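Tryptophan halogenase (Shewanella frigidimarina, PDB 2PYX) probably acts as a flavin-dependent tryptophan halogenase, binding FAD and having likely monooxygenase-type activity. Local coordinates at residues E419-Y422 with W423-R427. Residues are numbered along the deposited sequence; the frame is centred on the assembly and turned at random.
Sequences EDRY and WRDHR
The Y422 ring takes the edge of H426 over one face, with H426 CD2 3.6 Å from Y422 CE2, and at its own edge, near its plane, meets W423. Both pairs are T-shaped. Y422 turns its CD2 edge to the face of the W423 five-membered ring, the planes 78° apart, while D420 CB sits at the indole rim, 4.0 Å from W423 CD1. The R424 guanidinium lies with one face over the backbone at D420 C and R421 N; at its edge, R424 NH2 donates to a water 3.0 Å away that also binds E419 O, and R424 NH1 bonds to Q418 O. A bend at chi3 (-61°) folds the R424 chain back to this place. Along the helix 421-425, R421 NH1 and D425 OD2 form a salt bridge of 2.9 Å, one turn apart, the guanidinium and carboxylate planes well turned from each other. Between the same two residues D425 N donates to R421 O at 2.7 Å, nearly straight at 164°, and R424 N donates to D420 O at 3.2 Å. A leucine in place of Y422 would probably leave the W423 face without its ring edge, the H426 edge without its ring face, and N253 without its hydroxyl mate. Y422, W423 and H426 thus form a buried aromatic cluster, away from the annotated sites, its polar atoms bonded outside: Y422 OH to N253, W423 NE1 to Q279 O, H426 ND1 to K409. The charges of R421, R424 and D425 lie at more exposed positions, where D425 OD2 has two partners, R421 NH1 and H303 NE2.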
# COMPACT_ATOMS: atom_id res chain seq x y z
N GLU A 419 11.17 26.18 8.18
CA GLU A 419 11.22 27.29 7.19
C GLU A 419 9.91 27.53 6.47
O GLU A 419 9.61 28.67 6.05
CB GLU A 419 12.34 27.07 6.17
CG GLU A 419 13.72 27.21 6.78
CD GLU A 419 13.93 28.58 7.39
OE1 GLU A 419 13.80 29.57 6.63
OE2 GLU A 419 14.19 28.67 8.62
N ASP A 420 9.11 26.48 6.33
CA ASP A 420 7.90 26.55 5.53
C ASP A 420 6.63 26.43 6.37
O ASP A 420 6.49 25.55 7.24
CB ASP A 420 7.89 25.45 4.50
CG ASP A 420 9.07 25.51 3.57
OD1 ASP A 420 9.10 26.49 2.77
OD2 ASP A 420 9.92 24.59 3.64
N ARG A 421 5.66 27.28 6.04
CA ARG A 421 4.36 27.26 6.73
C ARG A 421 3.73 25.86 6.71
O ARG A 421 3.10 25.47 7.69
CB ARG A 421 3.41 28.29 6.10
CG ARG A 421 2.06 28.36 6.82
CD ARG A 421 1.14 29.43 6.28
NE ARG A 421 0.73 29.23 4.88
CZ ARG A 421 -0.35 28.61 4.46
NH1 ARG A 421 -1.12 27.96 5.32
NH2 ARG A 421 -0.67 28.60 3.18
N TYR A 422 3.83 25.20 5.58
CA TYR A 422 3.27 23.85 5.40
C TYR A 422 3.69 22.92 6.55
O TYR A 422 2.85 22.24 7.17
CB TYR A 422 3.72 23.26 4.08
CG TYR A 422 3.29 21.83 3.81
CD1 TYR A 422 2.07 21.55 3.23
CD2 TYR A 422 4.16 20.78 4.06
CE1 TYR A 422 1.69 20.27 2.90
CE2 TYR A 422 3.81 19.50 3.77
CZ TYR A 422 2.57 19.23 3.19
OH TYR A 422 2.18 17.96 2.86
N TRP A 423 4.98 22.92 6.86
CA TRP A 423 5.50 22.01 7.87
C TRP A 423 5.09 22.47 9.27
O TRP A 423 4.77 21.66 10.15
CB TRP A 423 7.03 21.80 7.69
CG TRP A 423 7.28 21.06 6.44
CD1 TRP A 423 7.55 21.56 5.20
CD2 TRP A 423 7.22 19.62 6.26
NE1 TRP A 423 7.68 20.56 4.28
CE2 TRP A 423 7.47 19.35 4.91
CE3 TRP A 423 7.00 18.54 7.13
CZ2 TRP A 423 7.47 18.06 4.39
CZ3 TRP A 423 7.04 17.25 6.61
CH2 TRP A 423 7.29 17.02 5.27
N ARG A 424 5.11 23.79 9.52
CA ARG A 424 4.68 24.30 10.78
C ARG A 424 3.21 23.99 11.01
O ARG A 424 2.81 23.63 12.11
CB ARG A 424 4.94 25.83 10.90
CG ARG A 424 6.43 26.21 10.72
CD ARG A 424 6.74 27.72 10.97
NE ARG A 424 6.02 28.62 10.04
CZ ARG A 424 6.54 29.15 8.93
NH1 ARG A 424 7.78 28.91 8.53
NH2 ARG A 424 5.79 29.95 8.20
N ASP A 425 2.39 24.18 9.99
CA ASP A 425 0.93 23.91 10.08
C ASP A 425 0.65 22.44 10.43
O ASP A 425 -0.25 22.17 11.21
CB ASP A 425 0.26 24.19 8.73
CG ASP A 425 0.01 25.64 8.47
OD1 ASP A 425 -0.05 26.44 9.45
OD2 ASP A 425 -0.27 25.94 7.28
N HIS A 426 1.50 21.53 9.94
CA HIS A 426 1.31 20.08 10.20
C HIS A 426 1.45 19.73 11.68
O HIS A 426 0.98 18.64 12.07
CB HIS A 426 2.30 19.26 9.38
CG HIS A 426 1.73 18.69 8.12
ND1 HIS A 426 0.68 17.81 8.12
CD2 HIS A 426 2.06 18.86 6.81
CE1 HIS A 426 0.39 17.47 6.87
NE2 HIS A 426 1.23 18.09 6.05
N ARG A 427 2.10 20.59 12.49
CA ARG A 427 2.25 20.36 13.92
C ARG A 427 1.20 21.00 14.78
O ARG A 427 1.25 20.89 16.01
CB ARG A 427 3.65 20.76 14.37
CG ARG A 427 4.74 20.01 13.63
CD ARG A 427 6.11 20.12 14.22
NE ARG A 427 6.69 21.46 14.15
CZ ARG A 427 7.44 21.91 13.14
NH1 ARG A 427 7.66 21.20 12.08
NH2 ARG A 427 7.95 23.14 13.20
O HOH W 1 7.60 31.09 6.10